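Local atomic coordinates of hypothetical protein (Thermococcus kodakarensis, PDB entry 2PBZ), a protein that probably acts as an ATP-dependent, carbon-nitrogen bond-forming ligase of purine (IMP) biosynthesis, and binds ATP. Residues D121-I132 with E145-L153; L106-V114 with S259-S267. One frame throughout, in Å; residues are numbered along the deposited sequence.

Contact 1: residues D121-I132 with E145-L153; sequences DAKPDELYFVRI and EGSELEERL. With ATP (adenosine-5'-triphosphate), chain D.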
loop_
_atom_site.group_PDB
_atom_site.type_symbol
_atom_site.label_atom_id
_atom_site.label_comp_id
_atom_site.label_asym_id
_atom_site.label_seq_id
_atom_site.Cartn_x
_atom_site.Cartn_y
_atom_site.Cartn_z
ATOM N N ASP A 121 -32.248 -0.140 21.238
ATOM C CA ASP A 121 -30.844 -0.279 21.630
ATOM C C ASP A 121 -30.486 -1.283 22.745
ATOM O O ASP A 121 -31.061 -2.375 22.881
ATOM C CB ASP A 121 -30.342 1.083 22.091
ATOM C CG ASP A 121 -31.051 1.541 23.355
ATOM O OD1 ASP A 121 -30.683 2.604 23.926
ATOM O OD2 ASP A 121 -31.995 0.806 23.767
ATOM N N ALA A 122 -29.507 -0.862 23.542
ATOM C CA ALA A 122 -29.015 -1.621 24.670
ATOM C C ALA A 122 -28.191 -0.625 25.506
ATOM O O ALA A 122 -27.163 -0.974 26.128
ATOM C CB ALA A 122 -28.153 -2.780 24.186
ATOM N N LYS A 123 -28.669 0.619 25.481
ATOM C CA LYS A 123 -28.090 1.748 26.207
ATOM C C LYS A 123 -27.484 1.348 27.558
ATOM O O LYS A 123 -28.172 0.767 28.406
ATOM C CB LYS A 123 -29.194 2.780 26.448
ATOM C CG LYS A 123 -30.439 2.170 27.090
ATOM C CD LYS A 123 -31.643 3.127 27.054
ATOM C CE LYS A 123 -32.953 2.433 27.491
ATOM N NZ LYS A 123 -32.942 1.998 28.927
ATOM N N PRO A 124 -26.196 1.671 27.787
ATOM C CA PRO A 124 -25.288 2.375 26.874
ATOM C C PRO A 124 -24.225 1.390 26.378
ATOM O O PRO A 124 -24.486 0.187 26.246
ATOM C CB PRO A 124 -24.678 3.427 27.783
ATOM C CG PRO A 124 -24.399 2.596 29.022
ATOM C CD PRO A 124 -25.652 1.707 29.165
ATOM N N ASP A 125 -23.020 1.909 26.146
ATOM C CA ASP A 125 -21.902 1.088 25.674
ATOM C C ASP A 125 -22.329 0.249 24.459
ATOM O O ASP A 125 -21.575 -0.612 23.974
ATOM C CB ASP A 125 -21.376 0.172 26.811
ATOM C CG ASP A 125 -19.960 -0.399 26.522
ATOM O OD1 ASP A 125 -19.826 -1.338 25.681
ATOM O OD2 ASP A 125 -18.984 0.112 27.138
ATOM N N GLU A 126 -23.550 0.490 23.988
ATOM C CA GLU A 126 -24.066 -0.178 22.805
ATOM C C GLU A 126 -24.161 0.962 21.799
ATOM O O GLU A 126 -25.204 1.619 21.682
ATOM C CB GLU A 126 -25.456 -0.760 23.053
ATOM C CG GLU A 126 -25.973 -1.596 21.892
ATOM C CD GLU A 126 -25.234 -2.915 21.744
ATOM O OE1 GLU A 126 -23.976 -2.891 21.733
ATOM O OE2 GLU A 126 -25.905 -3.970 21.643
ATOM N N LEU A 127 -23.053 1.235 21.114
ATOM C CA LEU A 127 -23.040 2.292 20.114
ATOM C C LEU A 127 -23.564 1.785 18.782
ATOM O O LEU A 127 -23.584 0.578 18.520
ATOM C CB LEU A 127 -21.627 2.852 19.944
ATOM C CG LEU A 127 -20.466 1.943 20.353
ATOM C CD1 LEU A 127 -20.530 0.606 19.604
ATOM C CD2 LEU A 127 -19.158 2.673 20.080
ATOM N N TYR A 128 -24.001 2.719 17.948
ATOM C CA TYR A 128 -24.534 2.370 16.639
ATOM C C TYR A 128 -24.025 3.334 15.571
ATOM O O TYR A 128 -23.562 4.431 15.879
ATOM C CB TYR A 128 -26.064 2.393 16.676
ATOM C CG TYR A 128 -26.658 1.392 17.631
ATOM C CD1 TYR A 128 -26.882 1.708 18.968
ATOM C CD2 TYR A 128 -27.015 0.122 17.192
ATOM C CE1 TYR A 128 -27.460 0.767 19.840
ATOM C CE2 TYR A 128 -27.584 -0.813 18.056
ATOM C CZ TYR A 128 -27.804 -0.485 19.365
ATOM O OH TYR A 128 -28.399 -1.404 20.187
ATOM N N PHE A 129 -24.116 2.910 14.316
ATOM C CA PHE A 129 -23.684 3.727 13.196
ATOM C C PHE A 129 -24.937 4.305 12.539
ATOM O O PHE A 129 -25.925 3.601 12.372
ATOM C CB PHE A 129 -22.915 2.865 12.184
ATOM C CG PHE A 129 -22.188 3.662 11.125
ATOM C CD1 PHE A 129 -21.033 4.389 11.442
ATOM C CD2 PHE A 129 -22.671 3.702 9.812
ATOM C CE1 PHE A 129 -20.370 5.147 10.468
ATOM C CE2 PHE A 129 -22.019 4.458 8.824
ATOM C CZ PHE A 129 -20.864 5.184 9.156
ATOM N N VAL A 130 -24.894 5.587 12.193
ATOM C CA VAL A 130 -26.011 6.254 11.522
ATOM C C VAL A 130 -25.557 6.562 10.090
ATOM O O VAL A 130 -24.627 7.347 9.893
ATOM C CB VAL A 130 -26.371 7.582 12.220
ATOM C CG1 VAL A 130 -27.568 8.217 11.538
ATOM C CG2 VAL A 130 -26.645 7.344 13.689
ATOM N N ARG A 131 -26.199 5.948 9.100
ATOM C CA ARG A 131 -25.823 6.158 7.705
ATOM C C ARG A 131 -26.595 7.282 7.032
ATOM O O ARG A 131 -27.651 7.676 7.510
ATOM C CB ARG A 131 -26.011 4.863 6.908
ATOM C CG ARG A 131 -25.376 4.904 5.527
ATOM C CD ARG A 131 -24.037 4.179 5.499
ATOM N NE ARG A 131 -24.231 2.748 5.670
ATOM C CZ ARG A 131 -24.984 2.000 4.862
ATOM N NH1 ARG A 131 -25.606 2.565 3.828
ATOM N NH2 ARG A 131 -25.122 0.684 5.088
ATOM N N ILE A 132 -26.050 7.783 5.919
ATOM C CA ILE A 132 -26.635 8.883 5.122
ATOM C C ILE A 132 -27.125 10.045 5.982
ATOM O O ILE A 132 -26.344 10.670 6.711
ATOM C CB ILE A 132 -27.818 8.403 4.236
ATOM C CG1 ILE A 132 -27.304 7.503 3.103
ATOM C CG2 ILE A 132 -28.567 9.610 3.648
ATOM C CD1 ILE A 132 -28.332 7.261 1.999
ATOM N N GLU A 145 -22.070 10.728 8.160
ATOM C CA GLU A 145 -22.368 9.519 8.922
ATOM C C GLU A 145 -22.324 9.885 10.407
ATOM O O GLU A 145 -22.973 10.840 10.825
ATOM C CB GLU A 145 -21.346 8.406 8.625
ATOM C CG GLU A 145 -20.773 8.421 7.205
ATOM C CD GLU A 145 -21.681 7.809 6.154
ATOM O OE1 GLU A 145 -22.915 8.021 6.206
ATOM O OE2 GLU A 145 -21.145 7.119 5.256
ATOM N N GLY A 146 -21.558 9.149 11.201
ATOM C CA GLY A 146 -21.497 9.446 12.621
ATOM C C GLY A 146 -22.049 8.309 13.467
ATOM O O GLY A 146 -22.989 7.616 13.043
ATOM N N SER A 147 -21.473 8.099 14.655
ATOM C CA SER A 147 -21.923 7.023 15.545
ATOM C C SER A 147 -22.230 7.532 16.957
ATOM O O SER A 147 -21.418 8.248 17.555
ATOM C CB SER A 147 -20.865 5.909 15.616
ATOM O OG SER A 147 -19.618 6.381 16.106
ATOM N N GLU A 148 -23.403 7.163 17.477
ATOM C CA GLU A 148 -23.849 7.582 18.814
ATOM C C GLU A 148 -23.953 6.399 19.790
ATOM O O GLU A 148 -23.887 5.231 19.386
ATOM C CB GLU A 148 -25.205 8.328 18.715
ATOM C CG GLU A 148 -25.652 9.069 20.007
ATOM C CD GLU A 148 -26.755 10.139 19.784
ATOM O OE1 GLU A 148 -26.496 11.161 19.088
ATOM O OE2 GLU A 148 -27.885 9.963 20.316
ATOM N N LEU A 149 -24.119 6.717 21.073
ATOM C CA LEU A 149 -24.204 5.711 22.138
ATOM C C LEU A 149 -25.652 5.474 22.601
ATOM O O LEU A 149 -26.598 5.534 21.801
ATOM C CB LEU A 149 -23.350 6.176 23.334
ATOM C CG LEU A 149 -22.042 6.905 22.969
ATOM C CD1 LEU A 149 -21.705 7.979 24.016
ATOM C CD2 LEU A 149 -20.910 5.889 22.828
ATOM N N GLU A 150 -25.808 5.221 23.905
ATOM C CA GLU A 150 -27.123 4.973 24.511
ATOM C C GLU A 150 -28.184 5.998 24.050
ATOM O O GLU A 150 -29.029 5.666 23.214
ATOM C CB GLU A 150 -27.019 4.969 26.052
ATOM C CG GLU A 150 -26.920 6.341 26.732
ATOM C CD GLU A 150 -25.509 6.925 26.712
ATOM O OE1 GLU A 150 -24.654 6.404 27.471
ATOM O OE2 GLU A 150 -25.262 7.897 25.948
ATOM N N GLU A 151 -28.116 7.228 24.572
ATOM C CA GLU A 151 -29.053 8.299 24.228
ATOM C C GLU A 151 -29.868 8.049 22.960
ATOM O O GLU A 151 -31.062 7.725 23.060
ATOM C CB GLU A 151 -28.307 9.633 24.100
ATOM C CG GLU A 151 -27.110 9.581 23.185
ATOM C CD GLU A 151 -25.937 10.345 23.756
ATOM O OE1 GLU A 151 -26.085 11.577 23.961
ATOM O OE2 GLU A 151 -24.879 9.716 24.005
ATOM N N ARG A 152 -29.244 8.203 21.781
ATOM C CA ARG A 152 -29.939 7.961 20.512
ATOM C C ARG A 152 -30.952 9.080 20.208
ATOM O O ARG A 152 -31.526 9.114 19.113
ATOM C CB ARG A 152 -30.663 6.609 20.596
ATOM C CG ARG A 152 -31.242 6.048 19.312
ATOM C CD ARG A 152 -30.162 5.810 18.286
ATOM N NE ARG A 152 -29.829 7.078 17.655
ATOM C CZ ARG A 152 -28.851 7.254 16.768
ATOM N NH1 ARG A 152 -28.077 6.229 16.394
ATOM N NH2 ARG A 152 -28.661 8.460 16.235
ATOM N N LEU A 153 -31.163 9.988 21.171
ATOM C CA LEU A 153 -32.117 11.104 21.013
ATOM C C LEU A 153 -32.017 11.851 19.678
ATOM O O LEU A 153 -32.800 11.604 18.746
ATOM C CB LEU A 153 -31.954 12.120 22.152
ATOM C CG LEU A 153 -32.409 11.681 23.554
ATOM C CD1 LEU A 153 -31.221 11.101 24.318
ATOM C CD2 LEU A 153 -32.991 12.883 24.312
HETATM P PG ATP D . -21.571 7.887 0.965
HETATM O O1G ATP D . -22.859 7.077 0.885
HETATM O O2G ATP D . -21.966 9.494 1.049
HETATM O O3G ATP D . -20.646 7.619 -0.363
HETATM P PB ATP D . -20.321 5.861 2.253
HETATM O O1B ATP D . -21.548 5.030 2.201
HETATM O O2B ATP D . -19.386 5.565 0.959
HETATM O O3B ATP D . -20.729 7.447 2.301
HETATM P PA ATP D . -18.919 4.080 3.912
HETATM O O1A ATP D . -18.010 3.593 2.848
HETATM O O2A ATP D . -20.144 3.059 4.108
HETATM O O3A ATP D . -19.494 5.607 3.619
HETATM O "O5'" ATP D . -18.127 4.308 5.295
HETATM C "C5'" ATP D . -17.457 3.158 5.713
HETATM C "C4'" ATP D . -16.744 3.592 6.987
HETATM O "O4'" ATP D . -17.685 4.036 8.020
HETATM C "C3'" ATP D . -15.876 2.479 7.574
HETATM O "O3'" ATP D . -14.535 2.897 7.583
HETATM C "C2'" ATP D . -16.393 2.222 8.972
HETATM O "O2'" ATP D . -15.364 2.503 9.940
HETATM C "C1'" ATP D . -17.623 3.132 9.150
HETATM N N9 ATP D . -18.814 2.255 9.218
HETATM C C8 ATP D . -19.725 1.991 8.215
HETATM N N7 ATP D . -20.639 1.178 8.631
HETATM C C5 ATP D . -20.382 0.850 9.926
HETATM C C6 ATP D . -21.017 0.027 10.908
HETATM N N6 ATP D . -22.181 -0.673 10.577
HETATM N N1 ATP D . -20.450 -0.065 12.162
HETATM C C2 ATP D . -19.329 0.606 12.491
HETATM N N3 ATP D . -18.715 1.393 11.593
HETATM C C4 ATP D . -19.208 1.545 10.327
#
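Phe129 and Glu145 meet beside the bound ATP: the ring's CZ lies 3.3 Å from Glu145 CB, with ring and carboxylate planes 63° apart. One ring face lies over the adenine, with ATP C8 3.4 Å above the Phe129 ring plane. CG trans to the backbone N (chi1 -168°) carries the ring to this position, on the sheet face shared with Ser147. An alanine here would take away the ring and is likely to leave the adenine without this flat cover and Glu145 CB without its neighbour. Glu145 OE2 sits 2.8 Å from ATP O3A and 3.0 Å from ATP O3B, while OE1 takes a weak bond from Ile132 N.

The scaffold behind is antiparallel pairing of 128-131 with 147-148. Tyr128 N bonds to Glu148 O at 2.9 Å (159° at the hydrogen), Val130 N to Gly146 O at 2.9 Å, and the return bond from Glu148 N is weak. Farther along, the Arg152 guanidinium brings its edge to Val130, NH1 standing 3.3 Å from CG2.

Arg131, salt-bridged to Glu163, runs alongside Glu145, its NE 4.4 Å from ATP O2A. Because Glu145 OE2 faces bridging phosphate oxygens, ordinarily acceptors like itself, this nearby positive charge would probably offset part of the crowding of negative charge.

Contact 2: residues L106-V114 with S259-S267; sequences LEGAGIPRV and SFKAIGIAS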
loop_
_atom_site.group_PDB
_atom_site.type_symbol
_atom_site.label_atom_id
_atom_site.label_comp_id
_atom_site.label_asym_id
_atom_site.label_seq_id
_atom_site.Cartn_x
_atom_site.Cartn_y
_atom_site.Cartn_z
ATOM N N LEU A 106 -28.954 -6.454 -2.788
ATOM C CA LEU A 106 -28.191 -7.278 -1.859
ATOM C C LEU A 106 -29.029 -8.461 -1.348
ATOM O O LEU A 106 -28.527 -9.584 -1.221
ATOM C CB LEU A 106 -27.672 -6.413 -0.698
ATOM C CG LEU A 106 -26.493 -5.477 -1.024
ATOM C CD1 LEU A 106 -26.279 -4.513 0.110
ATOM C CD2 LEU A 106 -25.221 -6.286 -1.274
ATOM N N GLU A 107 -30.306 -8.214 -1.072
ATOM C CA GLU A 107 -31.179 -9.285 -0.610
ATOM C C GLU A 107 -31.359 -10.257 -1.772
ATOM O O GLU A 107 -31.219 -11.467 -1.609
ATOM C CB GLU A 107 -32.531 -8.720 -0.167
ATOM C CG GLU A 107 -32.395 -7.567 0.817
ATOM C CD GLU A 107 -33.718 -7.167 1.450
ATOM O OE1 GLU A 107 -34.671 -6.843 0.695
ATOM O OE2 GLU A 107 -33.804 -7.175 2.701
ATOM N N GLY A 108 -31.635 -9.706 -2.954
ATOM C CA GLY A 108 -31.833 -10.520 -4.135
ATOM C C GLY A 108 -30.648 -11.393 -4.480
ATOM O O GLY A 108 -30.808 -12.423 -5.130
ATOM N N ALA A 109 -29.452 -10.991 -4.058
ATOM C CA ALA A 109 -28.253 -11.779 -4.350
ATOM C C ALA A 109 -27.908 -12.728 -3.207
ATOM O O ALA A 109 -26.996 -13.545 -3.331
ATOM C CB ALA A 109 -27.064 -10.862 -4.642
ATOM N N GLY A 110 -28.641 -12.612 -2.100
ATOM C CA GLY A 110 -28.395 -13.475 -0.956
ATOM C C GLY A 110 -27.186 -13.061 -0.140
ATOM O O GLY A 110 -26.704 -13.822 0.692
ATOM N N ILE A 111 -26.703 -11.847 -0.368
ATOM C CA ILE A 111 -25.539 -11.341 0.346
ATOM C C ILE A 111 -25.917 -10.851 1.744
ATOM O O ILE A 111 -26.877 -10.098 1.916
ATOM C CB ILE A 111 -24.875 -10.195 -0.454
ATOM C CG1 ILE A 111 -24.523 -10.705 -1.854
ATOM C CG2 ILE A 111 -23.609 -9.703 0.256
ATOM C CD1 ILE A 111 -24.075 -9.629 -2.807
ATOM N N PRO A 112 -25.165 -11.290 2.765
ATOM C CA PRO A 112 -25.437 -10.884 4.145
ATOM C C PRO A 112 -25.224 -9.391 4.300
ATOM O O PRO A 112 -24.211 -8.870 3.859
ATOM C CB PRO A 112 -24.414 -11.683 4.957
ATOM C CG PRO A 112 -24.146 -12.903 4.081
ATOM C CD PRO A 112 -24.062 -12.268 2.709
ATOM N N ARG A 113 -26.171 -8.691 4.918
ATOM C CA ARG A 113 -25.988 -7.264 5.106
ATOM C C ARG A 113 -25.997 -6.895 6.590
ATOM O O ARG A 113 -26.454 -7.666 7.430
ATOM C CB ARG A 113 -27.064 -6.492 4.331
ATOM C CG ARG A 113 -28.411 -6.351 5.013
ATOM C CD ARG A 113 -29.480 -5.860 4.008
ATOM N NE ARG A 113 -30.428 -6.922 3.658
ATOM C CZ ARG A 113 -30.076 -8.101 3.139
ATOM N NH1 ARG A 113 -28.791 -8.369 2.902
ATOM N NH2 ARG A 113 -31.003 -9.026 2.879
ATOM N N VAL A 114 -25.447 -5.736 6.927
ATOM C CA VAL A 114 -25.460 -5.319 8.320
ATOM C C VAL A 114 -26.920 -5.131 8.673
ATOM O O VAL A 114 -27.694 -4.612 7.867
ATOM C CB VAL A 114 -24.738 -3.991 8.535
ATOM C CG1 VAL A 114 -23.268 -4.176 8.260
ATOM C CG2 VAL A 114 -25.321 -2.925 7.620
ATOM N N SER A 259 -16.880 -12.567 9.528
ATOM C CA SER A 259 -18.008 -13.211 8.856
ATOM C C SER A 259 -18.753 -12.392 7.793
ATOM O O SER A 259 -19.929 -12.685 7.525
ATOM C CB SER A 259 -19.045 -13.663 9.880
ATOM O OG SER A 259 -19.770 -12.548 10.362
ATOM N N PHE A 260 -18.111 -11.370 7.219
ATOM C CA PHE A 260 -18.728 -10.552 6.151
ATOM C C PHE A 260 -20.200 -10.134 6.243
ATOM O O PHE A 260 -21.111 -10.965 6.233
ATOM C CB PHE A 260 -18.550 -11.230 4.779
ATOM C CG PHE A 260 -17.171 -11.085 4.201
ATOM C CD1 PHE A 260 -16.558 -12.148 3.540
ATOM C CD2 PHE A 260 -16.470 -9.885 4.332
ATOM C CE1 PHE A 260 -15.271 -12.020 3.026
ATOM C CE2 PHE A 260 -15.174 -9.744 3.817
ATOM C CZ PHE A 260 -14.576 -10.817 3.163
ATOM N N LYS A 261 -20.408 -8.824 6.281
ATOM C CA LYS A 261 -21.735 -8.221 6.321
ATOM C C LYS A 261 -21.628 -7.097 5.291
ATOM O O LYS A 261 -20.710 -6.277 5.366
ATOM C CB LYS A 261 -22.019 -7.595 7.687
ATOM C CG LYS A 261 -21.676 -8.457 8.899
ATOM C CD LYS A 261 -22.760 -9.467 9.214
ATOM C CE LYS A 261 -22.452 -10.180 10.513
ATOM N NZ LYS A 261 -23.505 -11.183 10.838
ATOM N N ALA A 262 -22.538 -7.051 4.326
ATOM C CA ALA A 262 -22.503 -5.996 3.317
ATOM C C ALA A 262 -23.052 -4.690 3.898
ATOM O O ALA A 262 -24.043 -4.689 4.636
ATOM C CB ALA A 262 -23.304 -6.411 2.091
ATOM N N ILE A 263 -22.390 -3.584 3.579
ATOM C CA ILE A 263 -22.817 -2.285 4.069
ATOM C C ILE A 263 -23.222 -1.403 2.899
ATOM O O ILE A 263 -23.880 -0.386 3.084
ATOM C CB ILE A 263 -21.696 -1.561 4.858
ATOM C CG1 ILE A 263 -20.453 -1.404 3.982
ATOM C CG2 ILE A 263 -21.379 -2.323 6.125
ATOM C CD1 ILE A 263 -19.468 -0.361 4.498
ATOM N N GLY A 264 -22.817 -1.796 1.696
ATOM C CA GLY A 264 -23.160 -1.027 0.517
ATOM C C GLY A 264 -22.583 -1.537 -0.788
ATOM O O GLY A 264 -22.015 -2.622 -0.849
ATOM N N ILE A 265 -22.740 -0.744 -1.843
ATOM C CA ILE A 265 -22.242 -1.111 -3.163
ATOM C C ILE A 265 -21.832 0.114 -3.963
ATOM O O ILE A 265 -22.099 1.247 -3.580
ATOM C CB ILE A 265 -23.316 -1.853 -4.002
ATOM C CG1 ILE A 265 -24.518 -0.924 -4.242
ATOM C CG2 ILE A 265 -23.740 -3.130 -3.305
ATOM C CD1 ILE A 265 -25.482 -1.423 -5.304
ATOM N N ALA A 266 -21.170 -0.133 -5.081
ATOM C CA ALA A 266 -20.751 0.931 -5.975
ATOM C C ALA A 266 -21.326 0.502 -7.306
ATOM O O ALA A 266 -20.990 -0.563 -7.812
ATOM C CB ALA A 266 -19.231 1.012 -6.053
ATOM N N SER A 267 -22.215 1.307 -7.863
ATOM C CA SER A 267 -22.812 0.944 -9.134
ATOM C C SER A 267 -21.973 1.443 -10.294
ATOM O O SER A 267 -22.431 1.458 -11.424
ATOM C CB SER A 267 -24.248 1.476 -9.226
ATOM O OG SER A 267 -24.319 2.873 -8.987
#
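Leu106 sets both methyls against Ala262 CB (CD2 at 3.9 Å, CD1 at 4.0 Å), and its CD2 also meets Ile265 CG2 at 4.0 Å, the leucine and isoleucine chains sliding past each other in opposite directions. The contact sets the end of helix 99-109 and the loop after it against strand 261-266, an outermost strand of a five-stranded antiparallel sheet in a region assigned to the ATP-grasp clan. A Schellman motif closes the helix. Gly110 takes a positive phi (78°), its N bonds back to Glu107 O, and Ile111 N bonds to Leu106 O, which turns the chain toward the strand.

Ile111 then adds CG2 to the apolar patch on Ala262. The backbones join in a single bridge, Arg113 with Ala262, and both polar backbone atoms of Ala262 are used. Its N donates to Pro112 O, a bond whose modelled length is unusually short and therefore doubtful, and its O accepts from Val114 N at 2.9 Å.

Beyond the bridge, Val114 places CG1 3.4 Å from Ile263 CG2 and 3.7 Å from Lys261 CB. CG1 trans to the carbonyl carbon (chi1 -67°) brings this branch to both. Ile263 and Gly264 form a classic beta bulge opposite His253, and Ile263 also touches the bound ATP, so Val114 backs a residue of the nucleotide pocket.

Within the loop, the Arg113 side chain folds back over the helix end, where NH1 donates to Ile111 O at 2.8 Å, the oxygen only 2° out of the guanidinium plane.

From the N terminus, the chain passes the parallel sheet of strands 5-8, 27-31 and 47-50, then helix 99-109, whose end and following loop supply the first half of contact 2. Strand 128-131 comes next. Contact 1 closes a short loop over the unmodelled residues 133-144, pairing it with strand 147-148. Strand 161-164 completes that small sheet, and the five-stranded sheet follows. Contact 2 closes its much longer loop by joining the helix end to edge strand 261-266, so contact 1 is nested inside it. Their centres are 21 Å apart, yet they touch where Arg131 NH2 lies 2.6 Å from Ile263 O. Phe129 and Glu145 of contact 1 and Ile263 of contact 2 reach the same ATP.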